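Local coordinates for transcription regulator PadR N-terminal domain-containing protein (Streptococcus mutans, PDB 3L9F) that probably regulates transcription as a PadR-family DNA-binding protein, a dimer with a winged-helix domain and a helical C-terminal domain, and can bind a metal ion, at residues 49-55 with 98-104; 60-65 with 162-166; 156-160 with 191-195. All blocks are in the same frame, centred on the assembly; numbering follows the deposited sequence.

Contact 1 of 3, residues 49-55 with 98-104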
loop_
_atom_site.group_PDB
_atom_site.type_symbol
_atom_site.label_atom_id
_atom_site.label_comp_id
_atom_site.label_asym_id
_atom_site.label_seq_id
_atom_site.Cartn_x
_atom_site.Cartn_y
_atom_site.Cartn_z
ATOM N N GLU A 49 -21.373 18.030 3.325
ATOM C CA GLU A 49 -21.861 17.595 2.012
ATOM C C GLU A 49 -20.828 18.035 0.984
ATOM O O GLU A 49 -20.330 19.166 1.031
ATOM C CB GLU A 49 -23.220 18.230 1.675
ATOM C CG GLU A 49 -24.321 17.934 2.685
ATOM C CD GLU A 49 -25.724 18.190 2.132
ATOM O OE1 GLU A 49 -25.862 18.492 0.923
ATOM O OE2 GLU A 49 -26.693 18.068 2.906
ATOM N N ARG A 50 -20.474 17.144 0.066
ATOM C CA ARG A 50 -19.435 17.454 -0.907
ATOM C C ARG A 50 -19.796 16.943 -2.296
ATOM O O ARG A 50 -20.389 15.883 -2.430
ATOM C CB ARG A 50 -18.107 16.828 -0.490
ATOM C CG ARG A 50 -17.683 17.111 0.950
ATOM C CD ARG A 50 -16.249 16.642 1.157
ATOM N NE ARG A 50 -15.867 16.570 2.562
ATOM C CZ ARG A 50 -15.333 17.573 3.248
ATOM N NH1 ARG A 50 -15.139 18.755 2.674
ATOM N NH2 ARG A 50 -14.998 17.391 4.518
ATOM N N SER A 51 -19.436 17.700 -3.323
ATOM C CA SER A 51 -19.564 17.227 -4.695
ATOM C C SER A 51 -18.599 16.067 -4.953
ATOM O O SER A 51 -17.603 15.905 -4.252
ATOM C CB SER A 51 -19.235 18.342 -5.678
ATOM O OG SER A 51 -17.849 18.673 -5.610
ATOM N N GLY A 52 -18.884 15.279 -5.979
ATOM C CA GLY A 52 -17.939 14.260 -6.422
ATOM C C GLY A 52 -16.572 14.850 -6.731
ATOM O O GLY A 52 -15.536 14.242 -6.424
ATOM N N TYR A 53 -16.561 16.036 -7.341
ATOM C CA TYR A 53 -15.313 16.710 -7.656
ATOM C C TYR A 53 -14.498 16.880 -6.385
ATOM O O TYR A 53 -13.308 16.577 -6.356
ATOM C CB TYR A 53 -15.556 18.112 -8.197
ATOM C CG TYR A 53 -16.293 18.224 -9.508
ATOM C CD1 TYR A 53 -16.063 17.341 -10.547
ATOM C CD2 TYR A 53 -17.178 19.277 -9.722
ATOM C CE1 TYR A 53 -16.722 17.482 -11.782
ATOM C CE2 TYR A 53 -17.845 19.427 -10.931
ATOM C CZ TYR A 53 -17.616 18.525 -11.955
ATOM O OH TYR A 53 -18.277 18.691 -13.149
ATOM N N GLU A 54 -15.148 17.410 -5.353
ATOM C CA GLU A 54 -14.472 17.726 -4.101
ATOM C C GLU A 54 -13.999 16.459 -3.375
ATOM O O GLU A 54 -12.907 16.420 -2.802
ATOM C CB GLU A 54 -15.394 18.549 -3.192
ATOM C CG GLU A 54 -14.713 18.985 -1.927
ATOM C CD GLU A 54 -15.582 19.883 -1.087
ATOM O OE1 GLU A 54 -16.320 20.701 -1.672
ATOM O OE2 GLU A 54 -15.518 19.771 0.153
ATOM N N ILE A 55 -14.827 15.424 -3.391
ATOM C CA ILE A 55 -14.447 14.164 -2.754
ATOM C C ILE A 55 -13.213 13.604 -3.452
ATOM O O ILE A 55 -12.254 13.166 -2.815
ATOM C CB ILE A 55 -15.575 13.128 -2.851
ATOM C CG1 ILE A 55 -16.736 13.533 -1.940
ATOM C CG2 ILE A 55 -15.055 11.761 -2.450
ATOM C CD1 ILE A 55 -18.026 12.783 -2.260
ATOM N N PRO A 98 -21.744 20.965 -16.958
ATOM C CA PRO A 98 -22.045 19.564 -16.675
ATOM C C PRO A 98 -22.841 19.483 -15.377
ATOM O O PRO A 98 -22.704 20.355 -14.493
ATOM C CB PRO A 98 -20.662 18.933 -16.456
ATOM C CG PRO A 98 -19.671 19.913 -16.953
ATOM C CD PRO A 98 -20.303 21.264 -16.880
ATOM N N ASN A 99 -23.680 18.463 -15.266
ATOM C CA ASN A 99 -24.301 18.146 -13.990
ATOM C C ASN A 99 -23.230 17.949 -12.929
ATOM O O ASN A 99 -22.127 17.451 -13.215
ATOM C CB ASN A 99 -25.126 16.873 -14.109
ATOM C CG ASN A 99 -26.368 17.063 -14.940
ATOM O OD1 ASN A 99 -26.696 18.174 -15.346
ATOM N ND2 ASN A 99 -27.087 15.974 -15.178
ATOM N N LYS A 100 -23.576 18.324 -11.702
ATOM C CA LYS A 100 -22.695 18.208 -10.542
ATOM C C LYS A 100 -23.394 17.310 -9.524
ATOM O O LYS A 100 -24.563 17.525 -9.220
ATOM C CB LYS A 100 -22.482 19.611 -9.955
ATOM C CG LYS A 100 -21.565 19.686 -8.755
ATOM C CD LYS A 100 -21.288 21.140 -8.378
ATOM C CE LYS A 100 -22.573 21.941 -8.260
ATOM N NZ LYS A 100 -22.308 23.378 -7.992
ATOM N N ASN A 101 -22.702 16.304 -9.003
ATOM C CA ASN A 101 -23.303 15.448 -7.983
ATOM C C ASN A 101 -22.878 15.847 -6.582
ATOM O O ASN A 101 -21.693 15.947 -6.297
ATOM C CB ASN A 101 -22.957 13.990 -8.241
ATOM C CG ASN A 101 -23.400 13.539 -9.610
ATOM O OD1 ASN A 101 -24.437 13.976 -10.106
ATOM N ND2 ASN A 101 -22.610 12.675 -10.238
ATOM N N ILE A 102 -23.849 16.101 -5.717
ATOM C CA ILE A 102 -23.547 16.450 -4.339
ATOM C C ILE A 102 -23.918 15.281 -3.426
ATOM O O ILE A 102 -25.046 14.792 -3.467
ATOM C CB ILE A 102 -24.327 17.712 -3.896
ATOM C CG1 ILE A 102 -24.103 18.868 -4.870
ATOM C CG2 ILE A 102 -23.968 18.096 -2.458
ATOM C CD1 ILE A 102 -22.667 19.204 -5.110
ATOM N N TYR A 103 -22.971 14.841 -2.600
ATOM C CA TYR A 103 -23.195 13.700 -1.705
ATOM C C TYR A 103 -23.267 14.122 -0.249
ATOM O O TYR A 103 -22.510 14.994 0.186
ATOM C CB TYR A 103 -22.078 12.668 -1.885
ATOM C CG TYR A 103 -21.971 12.174 -3.303
ATOM C CD1 TYR A 103 -22.715 11.082 -3.730
ATOM C CD2 TYR A 103 -21.145 12.806 -4.222
ATOM C CE1 TYR A 103 -22.636 10.623 -5.025
ATOM C CE2 TYR A 103 -21.055 12.349 -5.529
ATOM C CZ TYR A 103 -21.808 11.251 -5.925
ATOM O OH TYR A 103 -21.734 10.782 -7.221
ATOM N N ALA A 104 -24.169 13.493 0.503
ATOM C CA ALA A 104 -24.332 13.813 1.909
ATOM C C ALA A 104 -24.446 12.531 2.722
ATOM O O ALA A 104 -25.153 11.607 2.334
ATOM C CB ALA A 104 -25.570 14.685 2.121
HETATM O O HOH W 1 -19.485 16.210 -9.037
HETATM O O HOH W 2 -20.316 20.727 -13.102
#

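Contact 2 of 3, residues 60-65 with 162-166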
loop_
_atom_site.group_PDB
_atom_site.type_symbol
_atom_site.label_atom_id
_atom_site.label_comp_id
_atom_site.label_asym_id
_atom_site.label_seq_id
_atom_site.Cartn_x
_atom_site.Cartn_y
_atom_site.Cartn_z
ATOM N N GLN A 60 -7.645 12.094 -3.891
ATOM C CA GLN A 60 -6.443 12.086 -4.730
ATOM C C GLN A 60 -5.336 12.997 -4.226
ATOM O O GLN A 60 -4.165 12.651 -4.318
ATOM C CB GLN A 60 -6.768 12.473 -6.176
ATOM C CG GLN A 60 -7.741 11.539 -6.864
ATOM C CD GLN A 60 -7.196 10.128 -6.962
ATOM O OE1 GLN A 60 -6.100 9.910 -7.483
ATOM N NE2 GLN A 60 -7.955 9.164 -6.464
ATOM N N ASN A 61 -5.698 14.165 -3.707
ATOM C CA ASN A 61 -4.700 15.205 -3.457
ATOM C C ASN A 61 -4.404 15.496 -1.993
ATOM O O ASN A 61 -3.359 16.057 -1.674
ATOM C CB ASN A 61 -5.090 16.495 -4.174
ATOM C CG ASN A 61 -5.224 16.310 -5.672
ATOM O OD1 ASN A 61 -6.206 16.747 -6.280
ATOM N ND2 ASN A 61 -4.249 15.636 -6.276
ATOM N N GLN A 62 -5.319 15.135 -1.103
ATOM C CA GLN A 62 -5.129 15.459 0.299
ATOM C C GLN A 62 -4.804 14.230 1.135
ATOM O O GLN A 62 -3.884 14.255 1.947
ATOM C CB GLN A 62 -6.368 16.153 0.864
ATOM C CG GLN A 62 -6.648 17.512 0.226
ATOM C CD GLN A 62 -7.655 18.315 1.028
ATOM O OE1 GLN A 62 -8.475 17.747 1.753
ATOM N NE2 GLN A 62 -7.578 19.640 0.932
ATOM N N LEU A 63 -5.548 13.153 0.918
ATOM C CA LEU A 63 -5.451 11.989 1.790
ATOM C C LEU A 63 -4.589 10.879 1.196
ATOM O O LEU A 63 -4.445 9.809 1.782
ATOM C CB LEU A 63 -6.852 11.462 2.114
ATOM C CG LEU A 63 -7.853 12.498 2.648
ATOM C CD1 LEU A 63 -9.101 11.811 3.208
ATOM C CD2 LEU A 63 -7.214 13.398 3.706
ATOM N N SER A 64 -3.990 11.130 0.044
ATOM C CA SER A 64 -3.218 10.086 -0.612
ATOM C C SER A 64 -1.975 9.612 0.163
ATOM O O SER A 64 -1.388 8.584 -0.189
ATOM C CB SER A 64 -2.824 10.523 -2.020
ATOM O OG SER A 64 -1.948 11.634 -1.976
ATOM N N TYR A 65 -1.552 10.348 1.187
ATOM C CA TYR A 65 -0.381 9.903 1.950
ATOM C C TYR A 65 -0.719 8.735 2.872
ATOM O O TYR A 65 0.185 8.082 3.403
ATOM C CB TYR A 65 0.291 11.039 2.735
ATOM C CG TYR A 65 -0.528 11.608 3.869
ATOM C CD1 TYR A 65 -1.563 12.500 3.613
ATOM C CD2 TYR A 65 -0.264 11.266 5.198
ATOM C CE1 TYR A 65 -2.311 13.044 4.633
ATOM C CE2 TYR A 65 -1.012 11.801 6.233
ATOM C CZ TYR A 65 -2.041 12.693 5.941
ATOM O OH TYR A 65 -2.813 13.251 6.936
ATOM N N ARG A 162 3.361 17.969 -2.029
ATOM C CA ARG A 162 1.916 17.999 -1.868
ATOM C C ARG A 162 1.489 17.887 -0.404
ATOM O O ARG A 162 0.628 18.642 0.066
ATOM C CB ARG A 162 1.278 16.885 -2.707
ATOM C CG ARG A 162 -0.241 16.927 -2.754
ATOM C CD ARG A 162 -0.749 16.541 -4.133
ATOM N NE ARG A 162 -0.040 15.371 -4.643
ATOM C CZ ARG A 162 -0.346 14.118 -4.324
ATOM N NH1 ARG A 162 -1.356 13.877 -3.497
ATOM N NH2 ARG A 162 0.359 13.107 -4.824
ATOM N N LEU A 163 2.092 16.951 0.324
ATOM C CA LEU A 163 1.744 16.773 1.724
ATOM C C LEU A 163 2.191 17.985 2.535
ATOM O O LEU A 163 1.469 18.457 3.416
ATOM C CB LEU A 163 2.359 15.485 2.267
ATOM C CG LEU A 163 2.117 15.198 3.734
ATOM C CD1 LEU A 163 0.630 15.251 4.066
ATOM C CD2 LEU A 163 2.710 13.829 4.071
ATOM N N SER A 164 3.372 18.509 2.218
ATOM C CA SER A 164 3.874 19.704 2.897
ATOM C C SER A 164 2.962 20.912 2.674
ATOM O O SER A 164 2.693 21.683 3.604
ATOM C CB SER A 164 5.292 20.021 2.434
ATOM O OG SER A 164 6.196 19.057 2.939
ATOM N N GLU A 165 2.483 21.069 1.443
ATOM C CA GLU A 165 1.586 22.176 1.108
ATOM C C GLU A 165 0.230 22.055 1.823
ATOM O O GLU A 165 -0.326 23.050 2.289
ATOM C CB GLU A 165 1.414 22.300 -0.407
ATOM C CG GLU A 165 2.702 22.724 -1.125
ATOM C CD GLU A 165 2.547 22.839 -2.641
ATOM O OE1 GLU A 165 1.501 22.408 -3.174
ATOM O OE2 GLU A 165 3.482 23.353 -3.300
ATOM N N ASN A 166 -0.303 20.842 1.925
ATOM C CA ASN A 166 -1.540 20.658 2.682
ATOM C C ASN A 166 -1.340 20.889 4.181
ATOM O O ASN A 166 -2.198 21.454 4.861
ATOM C CB ASN A 166 -2.167 19.286 2.396
ATOM C CG ASN A 166 -2.918 19.256 1.082
ATOM O OD1 ASN A 166 -3.789 20.100 0.839
ATOM N ND2 ASN A 166 -2.579 18.300 0.217
HETATM O O HOH W 3 -1.577 15.644 1.461
#

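Contact 3 of 3, residues 156-160 with 191-195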
loop_
_atom_site.group_PDB
_atom_site.type_symbol
_atom_site.label_atom_id
_atom_site.label_comp_id
_atom_site.label_asym_id
_atom_site.label_seq_id
_atom_site.Cartn_x
_atom_site.Cartn_y
_atom_site.Cartn_z
ATOM N N LYS A 156 8.612 10.652 -4.962
ATOM C CA LYS A 156 8.650 10.975 -3.542
ATOM C C LYS A 156 8.675 12.485 -3.355
ATOM O O LYS A 156 8.055 13.013 -2.439
ATOM C CB LYS A 156 9.857 10.343 -2.851
ATOM C CG LYS A 156 9.863 8.813 -2.877
ATOM C CD LYS A 156 8.732 8.249 -2.023
ATOM C CE LYS A 156 8.881 6.744 -1.855
ATOM N NZ LYS A 156 10.275 6.344 -2.203
ATOM N N GLU A 157 9.388 13.185 -4.226
ATOM C CA GLU A 157 9.444 14.639 -4.113
ATOM C C GLU A 157 8.075 15.267 -4.327
ATOM O O GLU A 157 7.676 16.179 -3.586
ATOM C CB GLU A 157 10.497 15.214 -5.062
ATOM C CG GLU A 157 11.899 15.131 -4.482
ATOM C CD GLU A 157 12.991 15.363 -5.505
ATOM O OE1 GLU A 157 12.717 15.235 -6.715
ATOM O OE2 GLU A 157 14.134 15.661 -5.090
ATOM N N GLU A 158 7.344 14.759 -5.321
ATOM C CA GLU A 158 5.995 15.232 -5.605
ATOM C C GLU A 158 5.070 15.009 -4.408
ATOM O O GLU A 158 4.269 15.879 -4.060
ATOM C CB GLU A 158 5.424 14.515 -6.825
ATOM C CG GLU A 158 4.569 15.400 -7.731
ATOM C CD GLU A 158 3.442 16.114 -6.995
ATOM O OE1 GLU A 158 3.660 17.255 -6.523
ATOM O OE2 GLU A 158 2.334 15.541 -6.899
ATOM N N LYS A 159 5.174 13.841 -3.782
ATOM C CA LYS A 159 4.314 13.542 -2.629
ATOM C C LYS A 159 4.672 14.382 -1.406
ATOM O O LYS A 159 3.791 14.837 -0.679
ATOM C CB LYS A 159 4.349 12.050 -2.285
ATOM C CG LYS A 159 3.725 11.183 -3.367
ATOM C CD LYS A 159 3.942 9.699 -3.088
ATOM C CE LYS A 159 3.351 8.843 -4.196
ATOM N NZ LYS A 159 3.506 7.397 -3.887
ATOM N N ILE A 160 5.962 14.579 -1.178
ATOM C CA ILE A 160 6.420 15.440 -0.088
ATOM C C ILE A 160 5.928 16.879 -0.257
ATOM O O ILE A 160 5.424 17.505 0.693
ATOM C CB ILE A 160 7.954 15.449 -0.007
ATOM C CG1 ILE A 160 8.462 14.078 0.474
ATOM C CG2 ILE A 160 8.421 16.569 0.904
ATOM C CD1 ILE A 160 9.970 13.885 0.374
ATOM N N TYR A 191 8.228 9.334 3.499
ATOM C CA TYR A 191 8.676 9.776 2.184
ATOM C C TYR A 191 10.142 10.175 2.193
ATOM O O TYR A 191 10.908 9.802 1.306
ATOM C CB TYR A 191 7.849 10.975 1.727
ATOM C CG TYR A 191 6.417 10.646 1.399
ATOM C CD1 TYR A 191 6.084 9.435 0.824
ATOM C CD2 TYR A 191 5.402 11.567 1.638
ATOM C CE1 TYR A 191 4.777 9.135 0.507
ATOM C CE2 TYR A 191 4.092 11.278 1.325
ATOM C CZ TYR A 191 3.786 10.056 0.762
ATOM O OH TYR A 191 2.487 9.751 0.447
ATOM N N LYS A 192 10.526 10.947 3.202
ATOM C CA LYS A 192 11.886 11.472 3.248
ATOM C C LYS A 192 12.936 10.390 3.489
ATOM O O LYS A 192 14.026 10.437 2.912
ATOM C CB LYS A 192 11.994 12.578 4.289
ATOM C CG LYS A 192 11.177 13.815 3.918
ATOM C CD LYS A 192 11.233 14.872 5.012
ATOM C CE LYS A 192 10.412 16.097 4.623
ATOM N NZ LYS A 192 10.162 16.985 5.792
ATOM N N SER A 193 12.611 9.417 4.333
ATOM C CA SER A 193 13.582 8.375 4.673
ATOM C C SER A 193 13.885 7.485 3.476
ATOM O O SER A 193 15.033 7.128 3.229
ATOM C CB SER A 193 13.096 7.536 5.859
ATOM O OG SER A 193 11.870 6.892 5.552
ATOM N N THR A 194 12.852 7.124 2.726
ATOM C CA THR A 194 13.043 6.254 1.578
ATOM C C THR A 194 13.691 7.038 0.422
ATOM O O THR A 194 14.564 6.524 -0.280
ATOM C CB THR A 194 11.713 5.622 1.145
ATOM O OG1 THR A 194 10.760 6.660 0.910
ATOM C CG2 THR A 194 11.172 4.701 2.266
ATOM N N LYS A 195 13.291 8.293 0.243
ATOM C CA LYS A 195 13.933 9.140 -0.768
ATOM C C LYS A 195 15.429 9.223 -0.486
ATOM O O LYS A 195 16.256 9.115 -1.402
ATOM C CB LYS A 195 13.337 10.546 -0.763
ATOM C CG LYS A 195 13.989 11.480 -1.778
ATOM C CD LYS A 195 13.238 12.796 -1.899
ATOM C CE LYS A 195 13.478 13.716 -0.703
ATOM N NZ LYS A 195 14.757 14.481 -0.827
#

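Contact 1 of 3, residues 49-55 with 98-104
With CG1 of Ile55 (chi1 -71°) and CG of Tyr103 (chi1 -58°) both anti to the carbonyl carbon, the two side chains meet. They cross at about a right angle, and Ile55 CD1 lies 3.7 Å from Tyr103 CD2. The contact belongs to the winged-helix fold of PadR regulators. Strands 87-92 and 100-105 form the hairpin of the wing, and the short strand 50-51 is the third strand, antiparallel to 100-105. Arg50 and Tyr103 form a hydrogen-bonded pair. Arg50 N gives to Tyr103 O at 3.0 Å. Tyr103 N returns a straighter bond to Arg50 O at 2.8 Å. Ser51 and Ile102 follow as a non-hydrogen-bonded pair, with Ile102 CD1 packed on Ser51 CB. Gly52 N then bonds to Asn101 O at 2.9 Å, and the same N lies near the plane at the edge of the Tyr103 ring. The strand passes here straight into helix 52-62. Ser51 is its N-cap, and its OG accepts from Glu54 N. Arg50 NH1 makes a salt bridge to Glu54 OE2, which lies in the guanidinium plane. Arg50 NE bonds to Ile44 O. On the inner side, Ile55 and Tyr103 both touch Leu78 of helix 74-83. At one end, the carboxylate of Glu49 lies against the methyl of Ala104, CD to CB 3.5 Å. At the other, a water lies 2.9 Å from Tyr53 OH and donates to Pro98 O.

Contact 2 of 3, residues 60-65 with 162-166
Ser64 OG takes a hydrogen bond from Arg162 NH1 at 2.8 Å, with an N-H...O angle of 150°. The hydroxyl lies close to the guanidinium plane. The same NH1 gives a second, weak bond to Asn61 O, 3.5 Å away. Through this one nitrogen Arg162 tethers Ser64 and, weakly, the backbone of Asn61 to helix 142-172. The arginine reaches there by bending at chi2 and chi3, and its CG passes 3.4 Å from Asn61 O. Its NE makes a salt bridge with Glu158, one turn earlier on its own helix, so the guanidinium is gripped from both sides of the contact. A wider pi-type turn at residues 60-62 of helix 52-62, in the winged-helix domain, and the residues after it meet the long helix 142-172 of the C-terminal region, part of a predicted coiled coil. A water bridges them further along, donating to Gln62 O at 2.7 Å and accepting from Asn166 ND2 at 3.1 Å. The amides of Gln62 and Asn166 are turned nearly perpendicular, their planes 81° apart. The apolar part is a CH-pi contact: Leu163 CD1 sits over one face of the Tyr65 ring, 3.7 Å from its centroid. Tyr65 CG stands between the backbone N and the carbonyl carbon (chi1 67°), and the two side chains cross at about a right angle. The tyrosine OH bonds to Thr183 OG1 of helix 178-202. Phe135 of the second subunit also packs on Tyr65.

Contact 3 of 3, residues 156-160 with 191-195
Lys156 and Tyr191 mark the nearest backbone approach, CA to CA 5.9 Å, between two nearly antiparallel helix segments whose axes pass 9.8 Å apart at a signed crossing angle of -161°. Tyr191 points toward helix 142-172 and buries more surface here than any other residue. Its CB touches Ile160 CG1 at 3.4 Å, and the two side chains slide past each other in opposite directions. Lys159 comes over one face of the ring. Its CB lies 3.8 Å from the centroid and 19° off the ring normal, a CH-pi contact. The lysine chain then runs on extended, and its CD passes 3.7 Å from Tyr191 CE1. Ile160 CG1 is anti to the carbonyl carbon (chi1 -69°), on the side of helix 178-202, and CD1 beyond it meets both Lys192 CG and Lys195 CE at 3.7 Å. Lys195 CD also touches Glu157 CG, 3.7 Å away. The charged ends of that pair stay beyond salt-bridge range, and Lys195 NZ pairs with Glu199 instead. The bent chain of Lys156 crosses Thr194 at about a right angle and gives a weak hydrogen bond from NZ to OG1 at 3.2 Å. Its NZ has firmer partners in Glu152 and in Tyr186 OH of the second subunit. Thr194 OG1 also bonds to Gln190 O, the carbonyl one turn back. Ser193 OG bonds to Ser193 OG of the second subunit, so the dimer interface runs beside this contact. Lysine stems packed across Tyr191 and Ile160 help join helices 142-172 and 178-202 as the antiparallel helix pair of the PadR C-terminal dimerisation region.

In the fold
Contact 1 is a surface contact within the winged-helix domain, whereas contacts 2 and 3 are partly buried and both touch the second subunit. Contact 2 lies nearest the chain centre. It shares helix 52-62 with contact 1 and helix 142-172 with contact 3, and so links the two domains. Backbone strand bonds hold contact 1. Contact 2 relies on an arginine and a water beside one aromatic contact, and contact 3 mostly on side-chain packing. Contacts 2 and 3 meet directly: Tyr191 OH lies 3.2 Å from Tyr65 CA. Asp68, a magnesium-binding residue seen in this protein, lies near Ser64 and Lys159, but no magnesium is bound to this chain.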